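NADPH Quinone Oxidoreductase (Streptococcus mutans, PDB 4F8Y) probably catalyses the NADPH-dependent reduction of quinones such as menadione, using a bound FAD, and adopts a flavodoxin-like fold. Local coordinates at residues Tyr141-Lys146 / Val158-Leu163; Ile78-Ile83 / Trp123-His128. All coordinates share one frame; numbering follows the deposited sequence.

Interaction 1: residues Tyr141-Lys146 / Val158-Leu163; sequences YGKVLK and VKLTEL. With FAD (flavin-adenine dinucleotide), chain E.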
ATOM      1  N   TYR A 141      -8.157  -3.463  -4.007  1.00 16.96           N
ATOM      2  CA  TYR A 141      -8.704  -2.552  -5.025  1.00 16.62           C
ATOM      3  C   TYR A 141      -9.557  -1.433  -4.405  1.00 16.87           C
ATOM      4  O   TYR A 141     -10.674  -1.154  -4.863  1.00 18.85           O
ATOM      5  CB  TYR A 141      -9.509  -3.314  -6.084  1.00 15.45           C
ATOM      6  CG  TYR A 141      -8.659  -3.919  -7.175  1.00 15.47           C
ATOM      7  CD1 TYR A 141      -8.612  -3.350  -8.441  1.00 14.64           C
ATOM      8  CD2 TYR A 141      -7.902  -5.056  -6.941  1.00 15.20           C
ATOM      9  CE1 TYR A 141      -7.833  -3.901  -9.447  1.00 15.36           C
ATOM     10  CE2 TYR A 141      -7.121  -5.611  -7.939  1.00 17.02           C
ATOM     11  CZ  TYR A 141      -7.090  -5.027  -9.187  1.00 15.40           C
ATOM     12  OH  TYR A 141      -6.317  -5.578 -10.176  1.00 20.22           O
ATOM     13  N   GLY A 142      -9.015  -0.787  -3.374  1.00 15.34           N
ATOM     14  CA  GLY A 142      -9.715   0.286  -2.686  1.00 14.48           C
ATOM     15  C   GLY A 142     -10.537  -0.176  -1.496  1.00 14.95           C
ATOM     16  O   GLY A 142     -10.918   0.638  -0.659  1.00 15.41           O
ATOM     17  N   LYS A 143     -10.807  -1.479  -1.428  1.00 14.90           N
ATOM     18  CA  LYS A 143     -11.572  -2.068  -0.328  1.00 15.69           C
ATOM     19  C   LYS A 143     -10.824  -2.078   1.013  1.00 13.09           C
ATOM     20  O   LYS A 143     -11.449  -2.002   2.064  1.00 15.84           O
ATOM     21  CB  LYS A 143     -12.066  -3.480  -0.684  1.00 14.63           C
ATOM     22  CG  LYS A 143     -13.131  -3.513  -1.767  1.00 15.39           C
ATOM     23  CD  LYS A 143     -13.671  -4.922  -1.981  1.00 19.04           C
ATOM     24  CE  LYS A 143     -12.634  -5.831  -2.636  1.00 20.64           C
ATOM     25  NZ  LYS A 143     -13.168  -7.185  -2.942  1.00 23.95           N
ATOM     26  N   VAL A 144      -9.500  -2.177   0.988  1.00 12.32           N
ATOM     27  CA  VAL A 144      -8.728  -2.090   2.228  1.00 13.71           C
ATOM     28  C   VAL A 144      -8.874  -0.698   2.859  1.00 13.06           C
ATOM     29  O   VAL A 144      -9.281  -0.578   4.010  1.00 12.80           O
ATOM     30  CB  VAL A 144      -7.229  -2.476   2.032  1.00 12.00           C
ATOM     31  CG1 VAL A 144      -6.385  -2.013   3.208  1.00 11.21           C
ATOM     32  CG2 VAL A 144      -7.087  -3.979   1.831  1.00 12.63           C
ATOM     33  N   LEU A 145      -8.559   0.349   2.099  1.00 13.39           N
ATOM     34  CA  LEU A 145      -8.703   1.736   2.563  1.00 13.70           C
ATOM     35  C   LEU A 145     -10.113   2.062   3.083  1.00 12.74           C
ATOM     36  O   LEU A 145     -10.270   2.666   4.138  1.00 11.81           O
ATOM     37  CB  LEU A 145      -8.307   2.717   1.453  1.00 13.76           C
ATOM     38  CG  LEU A 145      -8.392   4.219   1.745  1.00 13.98           C
ATOM     39  CD1 LEU A 145      -7.391   4.615   2.823  1.00 13.09           C
ATOM     40  CD2 LEU A 145      -8.162   5.038   0.465  1.00 11.04           C
ATOM     41  N   LYS A 146     -11.138   1.664   2.341  1.00 12.78           N
ATOM     42  CA  LYS A 146     -12.509   1.838   2.798  1.00 12.90           C
ATOM     43  C   LYS A 146     -12.839   1.038   4.058  1.00 14.39           C
ATOM     44  O   LYS A 146     -13.312   1.591   5.053  1.00 15.33           O
ATOM     45  CB  LYS A 146     -13.501   1.438   1.701  1.00 15.47           C
ATOM     46  CG  LYS A 146     -14.911   1.261   2.251  1.00 16.29           C
ATOM     47  CD  LYS A 146     -15.983   1.390   1.188  1.00 16.35           C
ATOM     48  CE  LYS A 146     -17.359   1.421   1.829  1.00 14.35           C
ATOM     49  NZ  LYS A 146     -18.418   1.201   0.821  1.00 15.55           N
ATOM     50  N   VAL A 158     -18.361   5.919   3.884  1.00 17.05           N
ATOM     51  CA  VAL A 158     -17.274   5.931   2.917  1.00 16.91           C
ATOM     52  C   VAL A 158     -17.857   5.456   1.585  1.00 17.97           C
ATOM     53  O   VAL A 158     -18.365   4.338   1.489  1.00 18.65           O
ATOM     54  CB  VAL A 158     -16.094   5.012   3.347  1.00 15.17           C
ATOM     55  CG1 VAL A 158     -15.051   4.901   2.233  1.00 15.51           C
ATOM     56  CG2 VAL A 158     -15.453   5.515   4.635  1.00 14.14           C
ATOM     57  N   LYS A 159     -17.811   6.328   0.578  1.00 17.83           N
ATOM     58  CA  LYS A 159     -18.250   6.006  -0.777  1.00 16.95           C
ATOM     59  C   LYS A 159     -17.045   5.526  -1.582  1.00 16.54           C
ATOM     60  O   LYS A 159     -15.994   6.169  -1.582  1.00 16.56           O
ATOM     61  CB  LYS A 159     -18.867   7.254  -1.426  1.00 17.59           C
ATOM     62  CG  LYS A 159     -19.470   7.070  -2.817  1.00 17.79           C
ATOM     63  CD  LYS A 159     -20.195   8.352  -3.260  1.00 15.44           C
ATOM     64  CE  LYS A 159     -20.638   8.282  -4.706  1.00 19.66           C
ATOM     65  NZ  LYS A 159     -21.558   7.136  -4.959  1.00 27.43           N
ATOM     66  N   LEU A 160     -17.189   4.385  -2.250  1.00 17.85           N
ATOM     67  CA  LEU A 160     -16.128   3.864  -3.106  1.00 18.56           C
ATOM     68  C   LEU A 160     -16.562   3.918  -4.570  1.00 17.64           C
ATOM     69  O   LEU A 160     -17.489   3.227  -4.988  1.00 20.10           O
ATOM     70  CB  LEU A 160     -15.728   2.444  -2.690  1.00 16.31           C
ATOM     71  CG  LEU A 160     -14.693   1.714  -3.549  1.00 15.09           C
ATOM     72  CD1 LEU A 160     -13.513   2.607  -3.870  1.00 15.51           C
ATOM     73  CD2 LEU A 160     -14.223   0.430  -2.860  1.00 17.83           C
ATOM     74  N   THR A 161     -15.882   4.762  -5.335  1.00 17.53           N
ATOM     75  CA  THR A 161     -16.199   4.984  -6.734  1.00 16.51           C
ATOM     76  C   THR A 161     -15.067   4.455  -7.615  1.00 16.47           C
ATOM     77  O   THR A 161     -13.974   5.029  -7.667  1.00 16.09           O
ATOM     78  CB  THR A 161     -16.460   6.488  -7.007  1.00 17.68           C
ATOM     79  OG1 THR A 161     -17.656   6.893  -6.329  1.00 16.83           O
ATOM     80  CG2 THR A 161     -16.615   6.764  -8.508  1.00 18.47           C
ATOM     81  N   GLU A 162     -15.343   3.350  -8.305  1.00 17.54           N
ATOM     82  CA  GLU A 162     -14.347   2.673  -9.128  1.00 17.78           C
ATOM     83  C   GLU A 162     -14.580   2.933 -10.616  1.00 17.87           C
ATOM     84  O   GLU A 162     -15.639   2.611 -11.151  1.00 17.21           O
ATOM     85  CB  GLU A 162     -14.370   1.170  -8.842  1.00 15.62           C
ATOM     86  CG  GLU A 162     -14.593   0.869  -7.380  1.00 17.67           C
ATOM     87  CD  GLU A 162     -14.814  -0.594  -7.102  1.00 17.73           C
ATOM     88  OE1 GLU A 162     -13.886  -1.388  -7.355  1.00 24.01           O
ATOM     89  OE2 GLU A 162     -15.905  -0.950  -6.607  1.00 21.82           O
ATOM     90  N   LEU A 163     -13.585   3.527 -11.267  1.00 17.14           N
ATOM     91  CA  LEU A 163     -13.609   3.740 -12.708  1.00 17.85           C
ATOM     92  C   LEU A 163     -12.789   2.625 -13.359  1.00 18.09           C
ATOM     93  O   LEU A 163     -11.552   2.672 -13.389  1.00 18.76           O
ATOM     94  CB  LEU A 163     -13.058   5.130 -13.064  1.00 18.89           C
ATOM     95  CG  LEU A 163     -13.593   6.332 -12.262  1.00 16.99           C
ATOM     96  CD1 LEU A 163     -13.124   7.658 -12.849  1.00 16.38           C
ATOM     97  CD2 LEU A 163     -15.108   6.297 -12.154  1.00 19.37           C
TER
HETATM   98  PA  FAD E 201      -3.162   7.817 -17.841  1.00 16.96           P
HETATM   99  O1A FAD E 201      -1.990   6.829 -18.439  1.00 21.09           O
HETATM  100  O2A FAD E 201      -2.572   9.077 -17.400  1.00 17.98           O
HETATM  101  O5B FAD E 201      -4.301   8.086 -18.979  1.00 23.89           O
HETATM  102  C5B FAD E 201      -5.117   7.016 -19.373  1.00 24.47           C
HETATM  103  C4B FAD E 201      -5.964   7.324 -20.597  1.00 23.72           C
HETATM  104  O4B FAD E 201      -6.925   8.425 -20.463  1.00 22.02           O
HETATM  105  C3B FAD E 201      -5.165   7.737 -21.899  1.00 24.43           C
HETATM  106  O3B FAD E 201      -5.405   7.055 -23.095  1.00 28.63           O
HETATM  107  C2B FAD E 201      -5.262   9.250 -21.882  1.00 24.44           C
HETATM  108  O2B FAD E 201      -4.814   9.945 -23.013  1.00 29.53           O
HETATM  109  C1B FAD E 201      -6.666   9.389 -21.442  1.00 23.76           C
HETATM  110  N9A FAD E 201      -7.062  10.721 -20.994  1.00 22.60           N
HETATM  111  C8A FAD E 201      -6.319  11.627 -20.351  1.00 22.03           C
HETATM  112  N7A FAD E 201      -7.112  12.734 -20.105  1.00 21.59           N
HETATM  113  C5A FAD E 201      -8.364  12.479 -20.614  1.00 22.01           C
HETATM  114  C6A FAD E 201      -9.519  13.221 -20.648  1.00 24.26           C
HETATM  115  N6A FAD E 201      -9.544  14.553 -20.062  1.00 22.91           N
HETATM  116  N1A FAD E 201     -10.621  12.725 -21.223  1.00 25.32           N
HETATM  117  C2A FAD E 201     -10.606  11.487 -21.777  1.00 22.30           C
HETATM  118  N3A FAD E 201      -9.459  10.755 -21.742  1.00 23.75           N
HETATM  119  C4A FAD E 201      -8.349  11.253 -21.162  1.00 21.62           C
HETATM  120  N1  FAD E 201      -4.536  -1.704 -12.972  1.00 18.32           N
HETATM  121  C2  FAD E 201      -5.209  -3.074 -12.799  1.00 19.09           C
HETATM  122  O2  FAD E 201      -6.586  -3.099 -12.991  1.00 20.35           O
HETATM  123  N3  FAD E 201      -4.746  -3.758 -11.485  1.00 20.98           N
HETATM  124  C4  FAD E 201      -3.234  -3.687 -11.003  1.00 17.89           C
HETATM  125  O4  FAD E 201      -3.072  -3.953  -9.649  1.00 17.79           O
HETATM  126  C4X FAD E 201      -2.504  -2.397 -11.440  1.00 18.53           C
HETATM  127  N5  FAD E 201      -1.122  -2.130 -11.054  1.00 15.72           N
HETATM  128  C5X FAD E 201      -0.360  -1.049 -11.651  1.00 18.10           C
HETATM  129  C6  FAD E 201       0.941  -0.813 -11.142  1.00 17.20           C
HETATM  130  C7  FAD E 201       1.692   0.200 -11.667  1.00 17.16           C
HETATM  131  C7M FAD E 201       3.089   0.468 -11.114  1.00 15.51           C
HETATM  132  C8  FAD E 201       1.192   0.964 -12.664  1.00 18.19           C
HETATM  133  C8M FAD E 201       2.025   2.100 -13.250  1.00 18.61           C
HETATM  134  C9  FAD E 201      -0.066   0.731 -13.153  1.00 18.25           C
HETATM  135  C9A FAD E 201      -0.848  -0.316 -12.618  1.00 19.01           C
HETATM  136  N10 FAD E 201      -2.175  -0.530 -13.149  1.00 17.52           N
HETATM  137  C10 FAD E 201      -3.062  -1.578 -12.628  1.00 17.92           C
HETATM  138  C1' FAD E 201      -2.739   0.412 -14.092  1.00 19.69           C
HETATM  139  C2' FAD E 201      -3.353   1.686 -13.511  1.00 18.50           C
HETATM  140  O2' FAD E 201      -4.344   1.502 -12.529  1.00 13.93           O
HETATM  141  C3' FAD E 201      -3.731   2.675 -14.595  1.00 17.69           C
HETATM  142  O3' FAD E 201      -2.664   3.011 -15.433  1.00 17.56           O
HETATM  143  C4' FAD E 201      -4.394   3.897 -13.990  1.00 16.96           C
HETATM  144  O4' FAD E 201      -5.365   3.609 -13.035  1.00 16.77           O
HETATM  145  C5' FAD E 201      -4.912   4.871 -15.023  1.00 18.05           C
HETATM  146  O5' FAD E 201      -5.017   6.160 -14.519  1.00 18.41           O
HETATM  147  P   FAD E 201      -3.858   7.203 -15.025  1.00 18.57           P
HETATM  148  O1P FAD E 201      -4.223   8.703 -14.456  1.00 15.67           O
HETATM  149  O2P FAD E 201      -2.547   6.749 -14.566  1.00 17.02           O
HETATM  150  O3P FAD E 201      -3.979   7.015 -16.660  1.00 21.61           O
HETATM  151  O   HOH W   1     -11.148   0.054  -7.357  1.00 19.92           O
HETATM  152  O   HOH W   2     -19.516   2.415  -1.963  1.00 19.43           O
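Lys146, in the first turn of helix 143-150, lies over Val158 on the edge strand 155-163, the two side chains sliding past each other in opposite directions. Its CB starts over Val158 CG1, and CG comes closest to that methyl, 3.6 Å from CG to CG1. With CG anti to the backbone N (chi1 165°) and the chain extended beyond it, the lysine runs on along the strand: CD passes 4.0 Å from Leu160 CB, and CE reaches 3.1 Å from the carbonyl O of Val158. At the tip, NZ makes a weak bond to a water that also accepts from the backbone N of Leu160, a bridge between the ammonium group and the strand.

Farther along, Leu160 CD2 packs against the helix start, 4.0 Å from Gly142 O. Gly142 is the N-cap residue, and its backbone angles call for glycine; a second water donates to both Tyr141 O and Glu162 OE1. From the same turn the Tyr141 ring points to the flavin, where its OH accepts from FAD N3 at 2.7 Å (161° at the hydrogen). Thr130 OG1 is a further partner of that hydroxyl. The contact thus joins the helix and the second strand of the beta-alpha-beta unit 120-127, 143-150, 155-163; Ile124 of the first strand touches Leu145, Val158 and Leu160, while helix 171-186 packs against Thr161 and Leu163 across the sheet.

Interaction 2: residues Ile78-Ile83 / Trp123-His128; sequences IFIFPI and WIITTH. With FAD (flavin-adenine dinucleotide), chain E.
Ile78 and Trp123 lie side by side and point the same way, at one end of a parallel strand pair in the central sheet of the flavodoxin-like fold. Ile78 CG2 touches Trp123 CE3 at 3.8 Å, while Ile125 CG1 sits 3.6 Å above the indole plane, over its centre. Ile125 CD1 meets both Ile78 CG2 and Ile80 CG1, making a continuous apolar patch on the face that packs against helix 15-26.

On the face toward helix 143-150, Phe81 CG sits between the backbone N and the carbonyl carbon (chi1 60°), which brings the end of the side chain nearer strand 120-127. Its CE1 comes to 3.5 Å from Thr126 CG2, alongside, and its CE2 to 3.7 Å from Ile124 CG2, which it crosses at a slant. Ile83 CD1 reaches the same Thr126 methyl from beyond the strand end.

Five backbone bonds lace the strands, whose axes lie 11° from parallel; of the five, only Thr127 N to Phe81 O is weak, and Ile125 N to Phe79 O is 2.6 Å.

Where the strands end, the FAD ribityl chain is held from both. Its O2' donates to Ile83 O, and His128 CB comes to 3.3 Å from the flavin O2. Thr127 OG1, also bonded to Asn16 ND2, makes a hydrogen bond of 2.8 Å to FAD O4'.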
ATOM      1  N   ILE A  78     -11.664  13.371   0.253  1.00 12.43           N
ATOM      2  CA  ILE A  78     -11.797  12.699  -1.031  1.00 12.92           C
ATOM      3  C   ILE A  78     -10.431  12.131  -1.407  1.00 12.15           C
ATOM      4  O   ILE A  78      -9.463  12.880  -1.505  1.00 14.01           O
ATOM      5  CB  ILE A  78     -12.303  13.660  -2.133  1.00 12.24           C
ATOM      6  CG1 ILE A  78     -13.606  14.341  -1.690  1.00 12.84           C
ATOM      7  CG2 ILE A  78     -12.474  12.912  -3.442  1.00 11.32           C
ATOM      8  CD1 ILE A  78     -14.065  15.496  -2.592  1.00 13.62           C
ATOM      9  N   PHE A  79     -10.344  10.815  -1.579  1.00 11.55           N
ATOM     10  CA  PHE A  79      -9.097  10.185  -2.014  1.00 12.83           C
ATOM     11  C   PHE A  79      -9.133   9.872  -3.515  1.00 14.19           C
ATOM     12  O   PHE A  79     -10.022   9.161  -3.984  1.00 12.59           O
ATOM     13  CB  PHE A  79      -8.819   8.907  -1.221  1.00 11.82           C
ATOM     14  CG  PHE A  79      -8.533   9.141   0.242  1.00 12.13           C
ATOM     15  CD1 PHE A  79      -7.236   9.351   0.689  1.00 14.16           C
ATOM     16  CD2 PHE A  79      -9.559   9.145   1.170  1.00 12.87           C
ATOM     17  CE1 PHE A  79      -6.972   9.559   2.042  1.00 14.07           C
ATOM     18  CE2 PHE A  79      -9.300   9.357   2.524  1.00 12.50           C
ATOM     19  CZ  PHE A  79      -8.007   9.562   2.953  1.00 12.36           C
ATOM     20  N   ILE A  80      -8.168  10.412  -4.260  1.00 13.12           N
ATOM     21  CA  ILE A  80      -8.056  10.151  -5.698  1.00 12.47           C
ATOM     22  C   ILE A  80      -6.730   9.464  -6.035  1.00 12.15           C
ATOM     23  O   ILE A  80      -5.663  10.044  -5.838  1.00 13.63           O
ATOM     24  CB  ILE A  80      -8.159  11.462  -6.526  1.00 14.43           C
ATOM     25  CG1 ILE A  80      -9.499  12.159  -6.277  1.00 12.98           C
ATOM     26  CG2 ILE A  80      -7.950  11.176  -8.025  1.00 11.71           C
ATOM     27  CD1 ILE A  80      -9.571  13.553  -6.858  1.00 14.37           C
ATOM     28  N   PHE A  81      -6.790   8.241  -6.558  1.00 12.12           N
ATOM     29  CA  PHE A  81      -5.565   7.512  -6.903  1.00 15.15           C
ATOM     30  C   PHE A  81      -5.750   6.386  -7.929  1.00 14.33           C
ATOM     31  O   PHE A  81      -6.837   5.805  -8.020  1.00 13.27           O
ATOM     32  CB  PHE A  81      -4.871   6.971  -5.632  1.00 14.87           C
ATOM     33  CG  PHE A  81      -5.714   6.019  -4.818  1.00 13.05           C
ATOM     34  CD1 PHE A  81      -5.689   4.657  -5.069  1.00 14.14           C
ATOM     35  CD2 PHE A  81      -6.512   6.485  -3.785  1.00 13.14           C
ATOM     36  CE1 PHE A  81      -6.462   3.782  -4.312  1.00 14.75           C
ATOM     37  CE2 PHE A  81      -7.279   5.616  -3.025  1.00 12.58           C
ATOM     38  CZ  PHE A  81      -7.257   4.263  -3.290  1.00 12.85           C
ATOM     39  N   PRO A  82      -4.680   6.079  -8.700  1.00 15.52           N
ATOM     40  CA  PRO A  82      -4.676   4.872  -9.541  1.00 14.70           C
ATOM     41  C   PRO A  82      -4.428   3.646  -8.677  1.00 14.79           C
ATOM     42  O   PRO A  82      -3.698   3.733  -7.687  1.00 14.65           O
ATOM     43  CB  PRO A  82      -3.462   5.062 -10.465  1.00 12.72           C
ATOM     44  CG  PRO A  82      -2.726   6.263  -9.980  1.00 14.05           C
ATOM     45  CD  PRO A  82      -3.386   6.784  -8.733  1.00 15.82           C
ATOM     46  N   ILE A  83      -5.024   2.520  -9.047  1.00 13.69           N
ATOM     47  CA  ILE A  83      -4.677   1.253  -8.431  1.00 13.95           C
ATOM     48  C   ILE A  83      -3.297   0.817  -8.932  1.00 15.51           C
ATOM     49  O   ILE A  83      -3.102   0.646 -10.138  1.00 16.25           O
ATOM     50  CB  ILE A  83      -5.714   0.163  -8.767  1.00 13.37           C
ATOM     51  CG1 ILE A  83      -7.035   0.456  -8.058  1.00 15.04           C
ATOM     52  CG2 ILE A  83      -5.203  -1.212  -8.357  1.00 14.54           C
ATOM     53  CD1 ILE A  83      -6.886   0.682  -6.566  1.00 15.06           C
ATOM     54  N   TRP A 123     -14.764   9.919   0.397  1.00 12.34           N
ATOM     55  CA  TRP A 123     -15.068   9.444  -0.937  1.00 12.86           C
ATOM     56  C   TRP A 123     -13.743   8.975  -1.497  1.00 14.06           C
ATOM     57  O   TRP A 123     -12.748   9.695  -1.434  1.00 14.08           O
ATOM     58  CB  TRP A 123     -15.637  10.590  -1.775  1.00 14.14           C
ATOM     59  CG  TRP A 123     -16.086  10.230  -3.164  1.00 13.79           C
ATOM     60  CD1 TRP A 123     -16.432   8.994  -3.632  1.00 14.61           C
ATOM     61  CD2 TRP A 123     -16.283  11.139  -4.254  1.00 15.45           C
ATOM     62  NE1 TRP A 123     -16.805   9.076  -4.955  1.00 13.95           N
ATOM     63  CE2 TRP A 123     -16.725  10.384  -5.356  1.00 15.03           C
ATOM     64  CE3 TRP A 123     -16.121  12.524  -4.404  1.00 16.08           C
ATOM     65  CZ2 TRP A 123     -17.011  10.967  -6.590  1.00 16.52           C
ATOM     66  CZ3 TRP A 123     -16.396  13.096  -5.624  1.00 14.09           C
ATOM     67  CH2 TRP A 123     -16.838  12.320  -6.703  1.00 14.69           C
ATOM     68  N   ILE A 124     -13.716   7.749  -2.002  1.00 13.66           N
ATOM     69  CA  ILE A 124     -12.520   7.218  -2.629  1.00 13.56           C
ATOM     70  C   ILE A 124     -12.792   7.082  -4.121  1.00 13.92           C
ATOM     71  O   ILE A 124     -13.756   6.425  -4.526  1.00 15.10           O
ATOM     72  CB  ILE A 124     -12.126   5.852  -2.043  1.00 11.55           C
ATOM     73  CG1 ILE A 124     -11.784   5.984  -0.559  1.00 11.35           C
ATOM     74  CG2 ILE A 124     -10.972   5.259  -2.831  1.00 13.00           C
ATOM     75  CD1 ILE A 124     -11.849   4.686   0.201  1.00 11.54           C
ATOM     76  N   ILE A 125     -11.965   7.735  -4.932  1.00 14.58           N
ATOM     77  CA  ILE A 125     -12.072   7.615  -6.383  1.00 16.19           C
ATOM     78  C   ILE A 125     -10.870   6.861  -6.957  1.00 13.11           C
ATOM     79  O   ILE A 125      -9.736   7.334  -6.892  1.00 11.82           O
ATOM     80  CB  ILE A 125     -12.247   8.983  -7.089  1.00 15.42           C
ATOM     81  CG1 ILE A 125     -13.344   9.802  -6.411  1.00 13.99           C
ATOM     82  CG2 ILE A 125     -12.606   8.771  -8.555  1.00 14.14           C
ATOM     83  CD1 ILE A 125     -13.326  11.265  -6.788  1.00 14.43           C
ATOM     84  N   THR A 126     -11.143   5.684  -7.510  1.00 13.85           N
ATOM     85  CA  THR A 126     -10.099   4.815  -8.031  1.00 16.67           C
ATOM     86  C   THR A 126     -10.172   4.681  -9.551  1.00 17.02           C
ATOM     87  O   THR A 126     -11.244   4.786 -10.152  1.00 16.24           O
ATOM     88  CB  THR A 126     -10.168   3.388  -7.409  1.00 17.32           C
ATOM     89  OG1 THR A 126     -11.528   3.055  -7.120  1.00 19.65           O
ATOM     90  CG2 THR A 126      -9.378   3.309  -6.128  1.00 17.00           C
ATOM     91  N   THR A 127      -9.012   4.453 -10.158  1.00 17.70           N
ATOM     92  CA  THR A 127      -8.914   4.081 -11.561  1.00 16.17           C
ATOM     93  C   THR A 127      -8.119   2.765 -11.670  1.00 16.22           C
ATOM     94  O   THR A 127      -7.201   2.523 -10.894  1.00 15.96           O
ATOM     95  CB  THR A 127      -8.264   5.216 -12.401  1.00 14.75           C
ATOM     96  OG1 THR A 127      -6.964   5.538 -11.885  1.00 13.03           O
ATOM     97  CG2 THR A 127      -9.127   6.460 -12.355  1.00 14.78           C
ATOM     98  N   HIS A 128      -8.492   1.904 -12.611  1.00 17.76           N
ATOM     99  CA  HIS A 128      -7.721   0.685 -12.888  1.00 16.42           C
ATOM    100  C   HIS A 128      -8.184   0.004 -14.186  1.00 17.44           C
ATOM    101  O   HIS A 128      -9.152   0.440 -14.806  1.00 17.77           O
ATOM    102  CB  HIS A 128      -7.766  -0.286 -11.703  1.00 14.69           C
ATOM    103  CG  HIS A 128      -9.148  -0.736 -11.338  1.00 16.28           C
ATOM    104  ND1 HIS A 128      -9.809  -1.740 -12.014  1.00 14.68           N
ATOM    105  CD2 HIS A 128      -9.990  -0.321 -10.363  1.00 15.18           C
ATOM    106  CE1 HIS A 128     -11.002  -1.918 -11.474  1.00 15.58           C
ATOM    107  NE2 HIS A 128     -11.137  -1.073 -10.469  1.00 15.63           N
TER
HETATM  108  PA  FAD E 201      -3.162   7.817 -17.841  1.00 16.96           P
HETATM  109  O1A FAD E 201      -1.990   6.829 -18.439  1.00 21.09           O
HETATM  110  O2A FAD E 201      -2.572   9.077 -17.400  1.00 17.98           O
HETATM  111  O5B FAD E 201      -4.301   8.086 -18.979  1.00 23.89           O
HETATM  112  C5B FAD E 201      -5.117   7.016 -19.373  1.00 24.47           C
HETATM  113  C4B FAD E 201      -5.964   7.324 -20.597  1.00 23.72           C
HETATM  114  O4B FAD E 201      -6.925   8.425 -20.463  1.00 22.02           O
HETATM  115  C3B FAD E 201      -5.165   7.737 -21.899  1.00 24.43           C
HETATM  116  O3B FAD E 201      -5.405   7.055 -23.095  1.00 28.63           O
HETATM  117  C2B FAD E 201      -5.262   9.250 -21.882  1.00 24.44           C
HETATM  118  O2B FAD E 201      -4.814   9.945 -23.013  1.00 29.53           O
HETATM  119  C1B FAD E 201      -6.666   9.389 -21.442  1.00 23.76           C
HETATM  120  N9A FAD E 201      -7.062  10.721 -20.994  1.00 22.60           N
HETATM  121  C8A FAD E 201      -6.319  11.627 -20.351  1.00 22.03           C
HETATM  122  N7A FAD E 201      -7.112  12.734 -20.105  1.00 21.59           N
HETATM  123  C5A FAD E 201      -8.364  12.479 -20.614  1.00 22.01           C
HETATM  124  C6A FAD E 201      -9.519  13.221 -20.648  1.00 24.26           C
HETATM  125  N6A FAD E 201      -9.544  14.553 -20.062  1.00 22.91           N
HETATM  126  N1A FAD E 201     -10.621  12.725 -21.223  1.00 25.32           N
HETATM  127  C2A FAD E 201     -10.606  11.487 -21.777  1.00 22.30           C
HETATM  128  N3A FAD E 201      -9.459  10.755 -21.742  1.00 23.75           N
HETATM  129  C4A FAD E 201      -8.349  11.253 -21.162  1.00 21.62           C
HETATM  130  N1  FAD E 201      -4.536  -1.704 -12.972  1.00 18.32           N
HETATM  131  C2  FAD E 201      -5.209  -3.074 -12.799  1.00 19.09           C
HETATM  132  O2  FAD E 201      -6.586  -3.099 -12.991  1.00 20.35           O
HETATM  133  N3  FAD E 201      -4.746  -3.758 -11.485  1.00 20.98           N
HETATM  134  C4  FAD E 201      -3.234  -3.687 -11.003  1.00 17.89           C
HETATM  135  O4  FAD E 201      -3.072  -3.953  -9.649  1.00 17.79           O
HETATM  136  C4X FAD E 201      -2.504  -2.397 -11.440  1.00 18.53           C
HETATM  137  N5  FAD E 201      -1.122  -2.130 -11.054  1.00 15.72           N
HETATM  138  C5X FAD E 201      -0.360  -1.049 -11.651  1.00 18.10           C
HETATM  139  C6  FAD E 201       0.941  -0.813 -11.142  1.00 17.20           C
HETATM  140  C7  FAD E 201       1.692   0.200 -11.667  1.00 17.16           C
HETATM  141  C7M FAD E 201       3.089   0.468 -11.114  1.00 15.51           C
HETATM  142  C8  FAD E 201       1.192   0.964 -12.664  1.00 18.19           C
HETATM  143  C8M FAD E 201       2.025   2.100 -13.250  1.00 18.61           C
HETATM  144  C9  FAD E 201      -0.066   0.731 -13.153  1.00 18.25           C
HETATM  145  C9A FAD E 201      -0.848  -0.316 -12.618  1.00 19.01           C
HETATM  146  N10 FAD E 201      -2.175  -0.530 -13.149  1.00 17.52           N
HETATM  147  C10 FAD E 201      -3.062  -1.578 -12.628  1.00 17.92           C
HETATM  148  C1' FAD E 201      -2.739   0.412 -14.092  1.00 19.69           C
HETATM  149  C2' FAD E 201      -3.353   1.686 -13.511  1.00 18.50           C
HETATM  150  O2' FAD E 201      -4.344   1.502 -12.529  1.00 13.93           O
HETATM  151  C3' FAD E 201      -3.731   2.675 -14.595  1.00 17.69           C
HETATM  152  O3' FAD E 201      -2.664   3.011 -15.433  1.00 17.56           O
HETATM  153  C4' FAD E 201      -4.394   3.897 -13.990  1.00 16.96           C
HETATM  154  O4' FAD E 201      -5.365   3.609 -13.035  1.00 16.77           O
HETATM  155  C5' FAD E 201      -4.912   4.871 -15.023  1.00 18.05           C
HETATM  156  O5' FAD E 201      -5.017   6.160 -14.519  1.00 18.41           O
HETATM  157  P   FAD E 201      -3.858   7.203 -15.025  1.00 18.57           P
HETATM  158  O1P FAD E 201      -4.223   8.703 -14.456  1.00 15.67           O
HETATM  159  O2P FAD E 201      -2.547   6.749 -14.566  1.00 17.02           O
HETATM  160  O3P FAD E 201      -3.979   7.015 -16.660  1.00 21.61           O

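Following the chain, strand 76-82 comes first, and interaction 2 closes when strand 120-127 returns beside it, enclosing helix 90-99 and the small hairpin 106-108/113-115. Interaction 1 opens later, at the start of helix 143-150, and closes a short loop of eleven residues onto strand 155-163. The two neither nest nor cross: they stand in series. Strand 120-127 joins them, being the partner of 76-82 in one and the sheet neighbour of 155-163 in the other; Lys159 O to Ile124 N and Thr161 OG1 to Trp123 NE1 are probable hydrogen bonds between them. Together they join three sheet strands and one helix, and both reach the same FAD, interaction 1 through Tyr141 alone.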